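PDB 6KMO: Alpha/beta hydrolase from Enterobacter asburiae, which probably hydrolyses carboxylic ester bonds, as expected of a lipase or esterase with the alpha/beta hydrolase fold. Local coordinates for residues Q83-K88 with I150-E155; A144-A149 with D239-S244; W208-A213 with R280-A285; Q272-D277 with H307-L312. The protein carries 2 engineered substitutions. One frame throughout, in Å; residues are numbered along the deposited sequence.

Overall arrangement
Contacts 3 and 4 are buried near the middle of the chain, whereas contacts 1 and 2 lie partly exposed toward one side. All four reach the second subunit, 1 and 2 by packing, 3 and 4 by polar bonds. Contacts 1 and 2 share helix 148-163 and touch through Ile150 and Tyr241. Contact 1 sets that helix on strand 83-92 by an isoleucine methyl and two glutamine side chains; contact 2 joins the residues leading into it to the end of helix 231-241 through backbone carbonyls and aromatic rings. Contacts 3 and 4, with centres about 12 Å apart, are linked through Trp208. Carboxylates grip backbone amides in contact 3 and an imidazole in contact 4, the probable active site.

Contact 1: Q83-K88 with I150-E155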
loop_
_atom_site.group_PDB
_atom_site.type_symbol
_atom_site.label_atom_id
_atom_site.label_comp_id
_atom_site.label_asym_id
_atom_site.label_seq_id
_atom_site.Cartn_x
_atom_site.Cartn_y
_atom_site.Cartn_z
ATOM N N GLN A 83 -21.564 -11.957 -31.012
ATOM C CA GLN A 83 -20.572 -10.897 -31.075
ATOM C C GLN A 83 -19.180 -11.460 -30.814
ATOM O O GLN A 83 -19.007 -12.396 -30.025
ATOM C CB GLN A 83 -20.900 -9.752 -30.105
ATOM C CG GLN A 83 -20.460 -9.942 -28.653
ATOM C CD GLN A 83 -20.460 -8.633 -27.867
ATOM O OE1 GLN A 83 -21.026 -8.550 -26.775
ATOM N NE2 GLN A 83 -19.818 -7.604 -28.420
ATOM N N ALA A 84 -18.204 -10.894 -31.506
ATOM C CA ALA A 84 -16.804 -11.250 -31.343
ATOM C C ALA A 84 -16.180 -10.294 -30.336
ATOM O O ALA A 84 -16.494 -9.104 -30.322
ATOM C CB ALA A 84 -16.078 -11.121 -32.680
ATOM N N ILE A 85 -15.308 -10.821 -29.486
ATOM C CA ILE A 85 -14.595 -10.020 -28.491
ATOM C C ILE A 85 -13.118 -10.377 -28.599
ATOM O O ILE A 85 -12.753 -11.544 -28.431
ATOM C CB ILE A 85 -15.119 -10.277 -27.070
ATOM C CG1 ILE A 85 -16.612 -9.953 -26.969
ATOM C CG2 ILE A 85 -14.343 -9.431 -26.070
ATOM C CD1 ILE A 85 -17.232 -10.326 -25.623
ATOM N N LYS A 86 -12.273 -9.381 -28.872
ATOM C CA LYS A 86 -10.834 -9.597 -28.935
ATOM C C LYS A 86 -10.207 -9.559 -27.545
ATOM O O LYS A 86 -10.458 -8.632 -26.765
ATOM C CB LYS A 86 -10.161 -8.552 -29.805
ATOM C CG LYS A 86 -8.742 -8.928 -30.182
ATOM C CD LYS A 86 -7.966 -7.770 -30.808
ATOM C CE LYS A 86 -8.633 -7.238 -32.081
ATOM N NZ LYS A 86 -7.671 -6.952 -33.197
ATOM N N LEU A 87 -9.372 -10.555 -27.251
ATOM C CA LEU A 87 -8.623 -10.656 -26.010
ATOM C C LEU A 87 -7.134 -10.579 -26.305
ATOM O O LEU A 87 -6.655 -11.074 -27.332
ATOM C CB LEU A 87 -8.884 -11.987 -25.317
ATOM C CG LEU A 87 -10.342 -12.372 -25.154
ATOM C CD1 LEU A 87 -10.487 -13.749 -24.522
ATOM C CD2 LEU A 87 -11.097 -11.328 -24.320
ATOM N N LYS A 88 -6.382 -9.978 -25.390
ATOM C CA LYS A 88 -4.931 -10.068 -25.390
ATOM C C LYS A 88 -4.533 -10.754 -24.099
ATOM O O LYS A 88 -4.993 -10.357 -23.024
ATOM C CB LYS A 88 -4.267 -8.693 -25.490
ATOM C CG LYS A 88 -4.551 -7.960 -26.802
ATOM C CD LYS A 88 -3.851 -8.625 -27.979
ATOM C CE LYS A 88 -2.496 -8.022 -28.205
ATOM N NZ LYS A 88 -1.927 -8.407 -29.532
ATOM N N ILE A 150 -19.426 -2.846 -20.448
ATOM C CA ILE A 150 -19.470 -3.684 -19.244
ATOM C C ILE A 150 -20.110 -5.039 -19.537
ATOM O O ILE A 150 -19.817 -6.028 -18.854
ATOM C CB ILE A 150 -20.105 -2.983 -18.021
ATOM C CG1 ILE A 150 -21.556 -2.602 -18.298
ATOM C CG2 ILE A 150 -19.247 -1.793 -17.588
ATOM C CD1 ILE A 150 -22.396 -2.540 -17.052
ATOM N N ASN A 151 -20.982 -5.114 -20.542
ATOM C CA ASN A 151 -21.513 -6.400 -20.962
ATOM C C ASN A 151 -20.427 -7.237 -21.621
ATOM O O ASN A 151 -20.294 -8.435 -21.331
ATOM C CB ASN A 151 -22.670 -6.215 -21.922
ATOM C CG ASN A 151 -23.146 -7.535 -22.453
ATOM O OD1 ASN A 151 -23.660 -8.332 -21.696
ATOM N ND2 ASN A 151 -22.906 -7.802 -23.702
ATOM N N GLN A 152 -19.648 -6.625 -22.522
ATOM C CA GLN A 152 -18.524 -7.324 -23.130
ATOM C C GLN A 152 -17.569 -7.837 -22.072
ATOM O O GLN A 152 -17.109 -8.981 -22.146
ATOM C CB GLN A 152 -17.778 -6.407 -24.099
ATOM C CG GLN A 152 -18.564 -6.067 -25.345
ATOM C CD GLN A 152 -17.973 -4.923 -26.117
ATOM O OE1 GLN A 152 -17.375 -4.016 -25.558
ATOM N NE2 GLN A 152 -18.173 -4.938 -27.419
ATOM N N ALA A 153 -17.267 -7.006 -21.075
ATOM C CA ALA A 153 -16.354 -7.410 -20.015
ATOM C C ALA A 153 -16.897 -8.609 -19.247
ATOM O O ALA A 153 -16.146 -9.550 -18.946
ATOM C CB ALA A 153 -16.146 -6.230 -19.071
ATOM N N TYR A 154 -18.190 -8.589 -18.919
ATOM C CA TYR A 154 -18.786 -9.712 -18.199
ATOM C C TYR A 154 -18.782 -10.985 -19.049
ATOM O O TYR A 154 -18.427 -12.066 -18.564
ATOM C CB TYR A 154 -20.207 -9.386 -17.703
ATOM C CG TYR A 154 -20.846 -10.595 -17.070
ATOM C CD1 TYR A 154 -20.491 -11.007 -15.810
ATOM C CD2 TYR A 154 -21.732 -11.375 -17.782
ATOM C CE1 TYR A 154 -21.029 -12.141 -15.230
ATOM C CE2 TYR A 154 -22.271 -12.514 -17.223
ATOM C CZ TYR A 154 -21.921 -12.883 -15.951
ATOM O OH TYR A 154 -22.477 -14.019 -15.409
ATOM N N GLU A 155 -19.181 -10.873 -20.316
ATOM C CA GLU A 155 -19.196 -12.047 -21.179
ATOM C C GLU A 155 -17.800 -12.636 -21.335
ATOM O O GLU A 155 -17.629 -13.862 -21.337
ATOM C CB GLU A 155 -19.806 -11.688 -22.535
ATOM C CG GLU A 155 -21.313 -11.415 -22.503
ATOM C CD GLU A 155 -22.155 -12.653 -22.259
ATOM O OE1 GLU A 155 -21.656 -13.780 -22.429
ATOM O OE2 GLU A 155 -23.344 -12.494 -21.905
#
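Ile85 drives its CD1 methyl against the backbone of Gln152, and this is the close-packed part of the contact. The methyl rests 3.7 Å from Gln152 O and 4.2 Å from Gln152 CB, with Glu155 CB at the same distance of 4.2 Å from Ile85 CD1 one turn further along. CG1 of Ile85 stands opposite the carbonyl carbon (chi1 -59°) and the chain is extended beyond it, which carries CD1 up to the helix. Val80 and Val136 flank the isoleucine within the sheet. Strand 83-88 and helix 150-155 are thus layered as in an alpha/beta hydrolase, their axes 9.8 Å apart and crossing at -72°.

The side nearer solvent is looser. There Gln83 crosses the buried Gln152 at about a right angle, its CD 4.1 Å from Gln152 CG, and Asn151 lies near the end of Gln83. The carboxylate of Glu155 turns away from the strand, and Leu4 of the second subunit packs on both Asn151 and Glu155. The contact is therefore mixed, shared between the Ile85 methyl and two glutamine side chains, and the polar end of Gln152 is committed outside it, OE1 accepting from the backbone N of Thr139.

Contact 2: A144-A149 with D239-S244; sequences AHFPVA and DNYTTS
Phe146 and Tyr241 are joined first through the backbone: Phe146 N donates to Tyr241 O over 3.1 Å, with a fairly straight N-H...O angle of 158° and the donor tilted from the carbonyl plane. His145 adds two weak bonds from a single atom. Its ND1 lies 2.9 Å from Asn240 O and 3.2 Å from Tyr241 O, both carbonyls being met at the edge of the imidazole, near its plane. Tyr241 O is consequently shared by the Phe146 amide and the His145 ring.

Around this polar centre the aromatic groups close in. Phe146 CB sits over one face of the Tyr241 ring, 4.0 Å from its centroid, in a CH-pi contact. With CG anti to the backbone N (chi1 175°), the phenylalanine ring swings out beside the tyrosine and turns its edge to that ring in an offset edge-to-face pair, centroids 5.8 Å apart and planes at 74°. Pro147, which follows a cis peptide bond, covers a face of Phe146 with its CB. Thr242 CG2 closes on Phe146 CB at 3.8 Å, while Thr242 OG1 accepts from Ser244 N in an ST turn and also bonds to Asp247. Trp110 stacks on Tyr241, and Ile9 of the second subunit packs on Phe146. Within the alpha/beta hydrolase fold, the loop entering helix 148-163 thus bonds to the carbonyls of Asn240 and Tyr241, the last two residues of helix 231-241.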
loop_
_atom_site.group_PDB
_atom_site.type_symbol
_atom_site.label_atom_id
_atom_site.label_comp_id
_atom_site.label_asym_id
_atom_site.label_seq_id
_atom_site.Cartn_x
_atom_site.Cartn_y
_atom_site.Cartn_z
ATOM N N ALA A 144 -19.802 3.354 -28.630
ATOM C CA ALA A 144 -20.769 2.668 -27.803
ATOM C C ALA A 144 -20.982 3.488 -26.540
ATOM O O ALA A 144 -20.103 4.247 -26.107
ATOM C CB ALA A 144 -20.291 1.270 -27.412
ATOM N N HIS A 145 -22.151 3.323 -25.946
ATOM C CA HIS A 145 -22.508 3.904 -24.667
ATOM C C HIS A 145 -22.733 2.790 -23.655
ATOM O O HIS A 145 -22.772 1.613 -23.997
ATOM C CB HIS A 145 -23.762 4.764 -24.824
ATOM C CG HIS A 145 -23.578 5.915 -25.757
ATOM N ND1 HIS A 145 -22.728 6.961 -25.486
ATOM C CD2 HIS A 145 -24.099 6.160 -26.984
ATOM C CE1 HIS A 145 -22.751 7.819 -26.495
ATOM N NE2 HIS A 145 -23.575 7.356 -27.416
ATOM N N PHE A 146 -22.864 3.164 -22.388
ATOM C CA PHE A 146 -23.301 2.224 -21.369
ATOM C C PHE A 146 -24.535 1.494 -21.883
ATOM O O PHE A 146 -25.414 2.131 -22.473
ATOM C CB PHE A 146 -23.618 3.015 -20.092
ATOM C CG PHE A 146 -24.206 2.195 -18.963
ATOM C CD1 PHE A 146 -25.576 2.121 -18.775
ATOM C CD2 PHE A 146 -23.387 1.547 -18.051
ATOM C CE1 PHE A 146 -26.102 1.397 -17.735
ATOM C CE2 PHE A 146 -23.906 0.832 -17.017
ATOM C CZ PHE A 146 -25.271 0.738 -16.859
ATOM N N PRO A 147 -24.652 0.179 -21.673
ATOM C CA PRO A 147 -23.777 -0.730 -20.936
ATOM C C PRO A 147 -22.992 -1.683 -21.834
ATOM O O PRO A 147 -22.680 -2.785 -21.402
ATOM C CB PRO A 147 -24.783 -1.533 -20.126
ATOM C CG PRO A 147 -25.878 -1.769 -21.142
ATOM C CD PRO A 147 -25.950 -0.476 -21.955
ATOM N N VAL A 148 -22.692 -1.275 -23.064
ATOM C CA VAL A 148 -22.087 -2.188 -24.030
ATOM C C VAL A 148 -20.780 -2.762 -23.502
ATOM O O VAL A 148 -20.558 -3.981 -23.519
ATOM C CB VAL A 148 -21.888 -1.471 -25.377
ATOM C CG1 VAL A 148 -21.024 -2.320 -26.315
ATOM C CG2 VAL A 148 -23.225 -1.151 -26.013
ATOM N N ALA A 149 -19.862 -1.887 -23.085
ATOM C CA ALA A 149 -18.537 -2.341 -22.680
ATOM C C ALA A 149 -18.603 -3.214 -21.437
ATOM O O ALA A 149 -17.894 -4.220 -21.354
ATOM C CB ALA A 149 -17.611 -1.152 -22.445
ATOM N N ASP A 239 -19.891 12.110 -20.044
ATOM C CA ASP A 239 -20.869 12.532 -21.040
ATOM C C ASP A 239 -20.788 11.677 -22.300
ATOM O O ASP A 239 -21.810 11.404 -22.931
ATOM C CB ASP A 239 -20.673 14.003 -21.402
ATOM C CG ASP A 239 -21.150 14.964 -20.320
ATOM O OD1 ASP A 239 -21.843 14.556 -19.364
ATOM O OD2 ASP A 239 -20.830 16.166 -20.437
ATOM N N ASN A 240 -19.581 11.268 -22.697
ATOM C CA ASN A 240 -19.441 10.385 -23.848
ATOM C C ASN A 240 -19.935 8.979 -23.546
ATOM O O ASN A 240 -20.398 8.280 -24.454
ATOM C CB ASN A 240 -17.975 10.352 -24.293
ATOM C CG ASN A 240 -17.604 11.525 -25.176
ATOM O OD1 ASN A 240 -17.884 11.525 -26.378
ATOM N ND2 ASN A 240 -16.990 12.544 -24.589
ATOM N N TYR A 241 -19.849 8.551 -22.287
ATOM C CA TYR A 241 -20.266 7.212 -21.876
ATOM C C TYR A 241 -21.787 7.103 -21.795
ATOM O O TYR A 241 -22.384 6.198 -22.382
ATOM C CB TYR A 241 -19.659 6.927 -20.514
ATOM C CG TYR A 241 -19.776 5.517 -20.010
ATOM C CD1 TYR A 241 -19.422 4.425 -20.797
ATOM C CD2 TYR A 241 -20.200 5.273 -18.705
ATOM C CE1 TYR A 241 -19.476 3.139 -20.292
ATOM C CE2 TYR A 241 -20.248 3.977 -18.186
ATOM C CZ TYR A 241 -19.877 2.921 -18.986
ATOM O OH TYR A 241 -19.891 1.635 -18.507
ATOM N N THR A 242 -22.427 7.986 -21.038
ATOM C CA THR A 242 -23.878 8.064 -20.998
ATOM C C THR A 242 -24.301 9.349 -20.307
ATOM O O THR A 242 -23.828 9.652 -19.209
ATOM C CB THR A 242 -24.515 6.886 -20.270
ATOM O OG1 THR A 242 -25.922 7.174 -20.151
ATOM C CG2 THR A 242 -23.950 6.651 -18.887
ATOM N N THR A 243 -25.211 10.090 -20.936
ATOM C CA THR A 243 -25.778 11.282 -20.319
ATOM C C THR A 243 -27.086 10.994 -19.605
ATOM O O THR A 243 -27.737 11.930 -19.131
ATOM C CB THR A 243 -26.021 12.358 -21.373
ATOM O OG1 THR A 243 -26.821 11.813 -22.423
ATOM C CG2 THR A 243 -24.708 12.880 -21.939
ATOM N N SER A 244 -27.491 9.737 -19.512
ATOM C CA SER A 244 -28.743 9.385 -18.864
ATOM C C SER A 244 -28.613 9.451 -17.348
ATOM O O SER A 244 -27.746 8.797 -16.758
ATOM C CB SER A 244 -29.140 7.971 -19.275
ATOM O OG SER A 244 -30.158 7.459 -18.434
#

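Contact 3: W208-A213 with R280-A285; sequences WPVTDA and RDEGEA
Glu282 places CG between its backbone N and carbonyl carbon (chi1 74°), then runs out extended to bring its carboxylate to the amides of Thr211 and Asp212. Thr211 has its OG1 in the equivalent position, and the two side chains slide past each other in opposite directions. In the alpha/beta hydrolase fold this ties the loop after strand 203-207 to helix 280-292, which follows the neighbouring parallel strand 269-274.

Glu282 OE2 is held by two backbone donors. Thr211 N reaches it over 2.8 Å, nearly straight (163°), along the anti lone pair that points away from the other oxygen; Asp212 N comes from above the carboxylate plane at 3.2 Å. A water also donates to Glu282 OE2 and to Asp212 O, closing a bridge beside the direct bonds. Such a set of donors would be expected to stabilise a negative charge on the buried glutamate and to fix the course of the loop. Asp212 turns its own carboxylate elsewhere, to a salt bridge with Arg257 and a hydrogen bond with Asn214.

The threonine hydroxyl gives a further, weak bond to the helix backbone, Thr211 OG1 to Glu282 O at 2.9 Å, and packs tightly, 3.2 Å from Glu282 CB. Val210 sits alongside the glutamate, its CG1 3.8 Å from Glu282 OE2. At the other end of the contact, Pro209 CG meets the helix at Gly283 CA, 4.3 Å away.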
loop_
_atom_site.group_PDB
_atom_site.type_symbol
_atom_site.label_atom_id
_atom_site.label_comp_id
_atom_site.label_asym_id
_atom_site.label_seq_id
_atom_site.Cartn_x
_atom_site.Cartn_y
_atom_site.Cartn_z
ATOM N N TRP A 208 -7.041 3.088 -8.610
ATOM C CA TRP A 208 -7.509 4.471 -8.685
ATOM C C TRP A 208 -8.833 4.561 -9.466
ATOM O O TRP A 208 -8.915 5.239 -10.506
ATOM C CB TRP A 208 -6.435 5.421 -9.219
ATOM C CG TRP A 208 -5.638 4.902 -10.365
ATOM C CD1 TRP A 208 -5.878 5.159 -11.679
ATOM C CD2 TRP A 208 -4.496 4.025 -10.327
ATOM N NE1 TRP A 208 -4.983 4.479 -12.470
ATOM C CE2 TRP A 208 -4.116 3.793 -11.661
ATOM C CE3 TRP A 208 -3.771 3.402 -9.307
ATOM C CZ2 TRP A 208 -3.049 2.964 -11.995
ATOM C CZ3 TRP A 208 -2.705 2.575 -9.657
ATOM C CH2 TRP A 208 -2.362 2.376 -10.983
ATOM N N PRO A 209 -9.886 3.909 -8.980
ATOM C CA PRO A 209 -11.105 3.717 -9.767
ATOM C C PRO A 209 -12.023 4.928 -9.789
ATOM O O PRO A 209 -12.049 5.756 -8.872
ATOM C CB PRO A 209 -11.813 2.577 -9.017
ATOM C CG PRO A 209 -11.404 2.801 -7.569
ATOM C CD PRO A 209 -9.935 3.164 -7.701
ATOM N N VAL A 210 -12.827 4.972 -10.853
ATOM C CA VAL A 210 -14.042 5.784 -10.920
ATOM C C VAL A 210 -15.169 5.005 -10.251
ATOM O O VAL A 210 -15.412 3.845 -10.600
ATOM C CB VAL A 210 -14.412 6.075 -12.382
ATOM C CG1 VAL A 210 -15.789 6.740 -12.460
ATOM C CG2 VAL A 210 -13.350 6.900 -13.091
ATOM N N THR A 211 -15.876 5.624 -9.296
ATOM C CA THR A 211 -16.983 4.929 -8.642
ATOM C C THR A 211 -18.306 5.685 -8.660
ATOM O O THR A 211 -19.319 5.099 -8.256
ATOM C CB THR A 211 -16.649 4.516 -7.198
ATOM O OG1 THR A 211 -16.605 5.706 -6.412
ATOM C CG2 THR A 211 -15.344 3.743 -7.114
ATOM N N ASP A 212 -18.352 6.938 -9.113
ATOM C CA ASP A 212 -19.608 7.688 -9.052
ATOM C C ASP A 212 -19.627 8.772 -10.117
ATOM O O ASP A 212 -18.637 9.486 -10.313
ATOM C CB ASP A 212 -19.769 8.334 -7.670
ATOM C CG ASP A 212 -21.167 8.848 -7.383
ATOM O OD1 ASP A 212 -22.108 8.481 -8.105
ATOM O OD2 ASP A 212 -21.303 9.635 -6.391
ATOM N N ALA A 213 -20.780 8.935 -10.762
ATOM C CA ALA A 213 -20.994 10.031 -11.706
ATOM C C ALA A 213 -21.404 11.296 -10.943
ATOM O O ALA A 213 -22.524 11.799 -11.053
ATOM C CB ALA A 213 -22.030 9.654 -12.750
ATOM N N ARG A 280 -9.892 10.309 -5.822
ATOM C CA ARG A 280 -9.421 9.675 -4.595
ATOM C C ARG A 280 -10.559 9.410 -3.618
ATOM O O ARG A 280 -10.719 8.296 -3.113
ATOM C CB ARG A 280 -8.392 10.585 -3.935
ATOM C CG ARG A 280 -7.805 10.041 -2.664
ATOM C CD ARG A 280 -7.097 11.153 -1.922
ATOM N NE ARG A 280 -8.037 12.097 -1.348
ATOM C CZ ARG A 280 -7.707 13.305 -0.894
ATOM N NH1 ARG A 280 -6.474 13.759 -0.999
ATOM N NH2 ARG A 280 -8.635 14.054 -0.322
ATOM N N ASP A 281 -11.358 10.431 -3.336
ATOM C CA ASP A 281 -12.329 10.306 -2.257
ATOM C C ASP A 281 -13.409 9.280 -2.585
ATOM O O ASP A 281 -13.805 8.498 -1.711
ATOM C CB ASP A 281 -12.935 11.662 -1.933
ATOM C CG ASP A 281 -12.004 12.553 -1.146
ATOM O OD1 ASP A 281 -10.912 12.109 -0.715
ATOM O OD2 ASP A 281 -12.415 13.714 -0.935
ATOM N N GLU A 282 -13.880 9.235 -3.840
ATOM C CA GLU A 282 -14.914 8.262 -4.182
ATOM C C GLU A 282 -14.370 6.840 -4.151
ATOM O O GLU A 282 -15.119 5.890 -3.881
ATOM C CB GLU A 282 -15.543 8.595 -5.533
ATOM C CG GLU A 282 -14.697 8.296 -6.763
ATOM C CD GLU A 282 -15.202 9.029 -7.973
ATOM O OE1 GLU A 282 -15.265 10.275 -7.897
ATOM O OE2 GLU A 282 -15.530 8.373 -8.995
ATOM N N GLY A 283 -13.083 6.660 -4.435
ATOM C CA GLY A 283 -12.497 5.336 -4.332
ATOM C C GLY A 283 -12.399 4.880 -2.891
ATOM O O GLY A 283 -12.763 3.750 -2.554
ATOM N N GLU A 284 -11.913 5.764 -2.008
ATOM C CA GLU A 284 -11.837 5.430 -0.584
ATOM C C GLU A 284 -13.225 5.238 0.018
ATOM O O GLU A 284 -13.436 4.313 0.814
ATOM C CB GLU A 284 -11.024 6.497 0.145
ATOM C CG GLU A 284 -9.596 6.548 -0.385
ATOM C CD GLU A 284 -8.659 7.509 0.304
ATOM O OE1 GLU A 284 -9.018 8.131 1.333
ATOM O OE2 GLU A 284 -7.513 7.624 -0.193
ATOM N N ALA A 285 -14.186 6.065 -0.386
ATOM C CA ALA A 285 -15.544 5.911 0.143
ATOM C C ALA A 285 -16.148 4.581 -0.275
ATOM O O ALA A 285 -16.852 3.929 0.515
ATOM C CB ALA A 285 -16.421 7.068 -0.325
HETATM O O HOH W 1 -16.142 10.249 -11.087
#

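Contact 4: Q272-D277 with H307-L312; sequences QTAELD and HDYGLL
His307 ND1 donates to Asp277 OD2 over 2.7 Å, a bond consistent with the Asp-His pair of the Ser-His-Asp catalytic triad of alpha/beta hydrolases. His307 also touches Ser180, in a sequence that fits the nucleophile elbow. The N-H...O angle is 155°. OD2 lies in the plane of the imidazole, whereas the histidine approaches on the syn side of the carboxylate and 32° out of its plane, with the two flat groups at 72°. Asp277 CG is anti to the backbone N, which extends the carboxylate toward the ring. Its other oxygen, OD1, accepts from Leu279 N, a second anchor that limits rotation of the carboxylate. Trp208 meets the His307 ring edge-to-face.

Farther along, Tyr309 binds back to strand 269-274. Its OH donates to Gln272 OE1 at 2.8 Å, tilted from the plane of the amide carbonyl, although the amide and the ring are almost parallel. Gln272 NE2 is engaged by Ala324 O, which fixes the orientation of the acceptor. Between these two polar links Ala274 CB packs at the edge of the tyrosine ring, 3.8 Å from Tyr309 CD1.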
loop_
_atom_site.group_PDB
_atom_site.type_symbol
_atom_site.label_atom_id
_atom_site.label_comp_id
_atom_site.label_asym_id
_atom_site.label_seq_id
_atom_site.Cartn_x
_atom_site.Cartn_y
_atom_site.Cartn_z
ATOM N N GLN A 272 -6.484 0.730 -4.662
ATOM C CA GLN A 272 -5.415 1.718 -4.527
ATOM C C GLN A 272 -5.964 3.078 -4.925
ATOM O O GLN A 272 -6.670 3.197 -5.929
ATOM C CB GLN A 272 -4.211 1.414 -5.418
ATOM C CG GLN A 272 -3.541 0.078 -5.136
ATOM C CD GLN A 272 -2.144 -0.032 -5.717
ATOM O OE1 GLN A 272 -1.721 0.792 -6.541
ATOM N NE2 GLN A 272 -1.422 -1.075 -5.308
ATOM N N THR A 273 -5.634 4.106 -4.150
ATOM C CA THR A 273 -5.955 5.470 -4.542
ATOM C C THR A 273 -4.684 6.312 -4.590
ATOM O O THR A 273 -3.671 5.998 -3.960
ATOM C CB THR A 273 -6.985 6.106 -3.605
ATOM O OG1 THR A 273 -6.410 6.157 -2.302
ATOM C CG2 THR A 273 -8.307 5.345 -3.620
ATOM N N ALA A 274 -4.759 7.382 -5.371
ATOM C CA ALA A 274 -3.697 8.372 -5.473
ATOM C C ALA A 274 -4.054 9.577 -4.624
ATOM O O ALA A 274 -5.190 10.063 -4.668
ATOM C CB ALA A 274 -3.534 8.813 -6.921
ATOM N N GLU A 275 -3.076 10.090 -3.866
ATOM C CA GLU A 275 -3.361 11.206 -2.963
ATOM C C GLU A 275 -3.866 12.434 -3.717
ATOM O O GLU A 275 -4.741 13.147 -3.220
ATOM C CB GLU A 275 -2.122 11.564 -2.134
ATOM C CG GLU A 275 -2.324 12.758 -1.197
ATOM C CD GLU A 275 -1.069 13.180 -0.474
ATOM O OE1 GLU A 275 0.052 12.963 -0.984
ATOM O OE2 GLU A 275 -1.232 13.743 0.632
ATOM N N LEU A 276 -3.314 12.717 -4.896
ATOM C CA LEU A 276 -3.631 13.952 -5.621
ATOM C C LEU A 276 -4.425 13.619 -6.875
ATOM O O LEU A 276 -3.957 13.848 -7.987
ATOM C CB LEU A 276 -2.348 14.737 -5.939
ATOM C CG LEU A 276 -1.575 15.198 -4.689
ATOM C CD1 LEU A 276 -0.404 14.285 -4.421
ATOM C CD2 LEU A 276 -1.108 16.651 -4.824
ATOM N N ASP A 277 -5.630 13.080 -6.693
ATOM C CA ASP A 277 -6.501 12.589 -7.762
ATOM C C ASP A 277 -7.919 13.021 -7.425
ATOM O O ASP A 277 -8.388 12.806 -6.307
ATOM C CB ASP A 277 -6.382 11.055 -7.812
ATOM C CG ASP A 277 -7.193 10.384 -8.921
ATOM O OD1 ASP A 277 -8.014 11.029 -9.601
ATOM O OD2 ASP A 277 -6.974 9.154 -9.124
ATOM N N HIS A 307 -3.485 10.711 -10.416
ATOM C CA HIS A 307 -4.261 9.721 -11.144
ATOM C C HIS A 307 -3.399 9.009 -12.183
ATOM O O HIS A 307 -2.600 9.623 -12.886
ATOM C CB HIS A 307 -5.433 10.421 -11.841
ATOM C CG HIS A 307 -6.363 9.472 -12.512
ATOM N ND1 HIS A 307 -7.207 8.647 -11.812
ATOM C CD2 HIS A 307 -6.518 9.160 -13.823
ATOM C CE1 HIS A 307 -7.874 7.884 -12.673
ATOM N NE2 HIS A 307 -7.476 8.184 -13.894
ATOM N N ASP A 308 -3.590 7.694 -12.310
ATOM C CA ASP A 308 -2.912 6.902 -13.338
ATOM C C ASP A 308 -1.399 6.853 -13.125
ATOM O O ASP A 308 -0.641 6.580 -14.059
ATOM C CB ASP A 308 -3.255 7.369 -14.761
ATOM C CG ASP A 308 -4.386 6.580 -15.387
ATOM O OD1 ASP A 308 -4.634 5.397 -15.030
ATOM O OD2 ASP A 308 -5.015 7.151 -16.314
ATOM N N TYR A 309 -0.949 6.996 -11.877
ATOM C CA TYR A 309 0.478 6.907 -11.595
ATOM C C TYR A 309 1.054 5.602 -12.118
ATOM O O TYR A 309 2.149 5.581 -12.689
ATOM C CB TYR A 309 0.778 7.086 -10.099
ATOM C CG TYR A 309 0.104 6.118 -9.134
ATOM C CD1 TYR A 309 -1.117 6.431 -8.578
ATOM C CD2 TYR A 309 0.706 4.931 -8.759
ATOM C CE1 TYR A 309 -1.747 5.570 -7.687
ATOM C CE2 TYR A 309 0.081 4.046 -7.863
ATOM C CZ TYR A 309 -1.148 4.391 -7.328
ATOM O OH TYR A 309 -1.834 3.558 -6.461
ATOM N N GLY A 310 0.322 4.495 -11.964
ATOM C CA GLY A 310 0.839 3.211 -12.408
ATOM C C GLY A 310 0.669 2.923 -13.884
ATOM O O GLY A 310 1.212 1.929 -14.374
ATOM N N LEU A 311 -0.108 3.737 -14.593
ATOM C CA LEU A 311 -0.266 3.584 -16.033
ATOM C C LEU A 311 0.784 4.361 -16.814
ATOM O O LEU A 311 1.390 3.821 -17.737
ATOM C CB LEU A 311 -1.651 4.090 -16.470
ATOM C CG LEU A 311 -1.870 4.203 -17.980
ATOM C CD1 LEU A 311 -1.856 2.818 -18.609
ATOM C CD2 LEU A 311 -3.163 4.926 -18.313
ATOM N N LEU A 312 0.972 5.630 -16.479
ATOM C CA LEU A 312 1.711 6.544 -17.347
ATOM C C LEU A 312 3.159 6.109 -17.476
ATOM O O LEU A 312 3.908 6.067 -16.497
ATOM C CB LEU A 312 1.609 7.968 -16.793
ATOM C CG LEU A 312 0.194 8.540 -16.831
ATOM C CD1 LEU A 312 0.053 9.809 -15.981
ATOM C CD2 LEU A 312 -0.290 8.805 -18.260
HETATM O O HOH W 2 -4.429 13.412 -10.554
#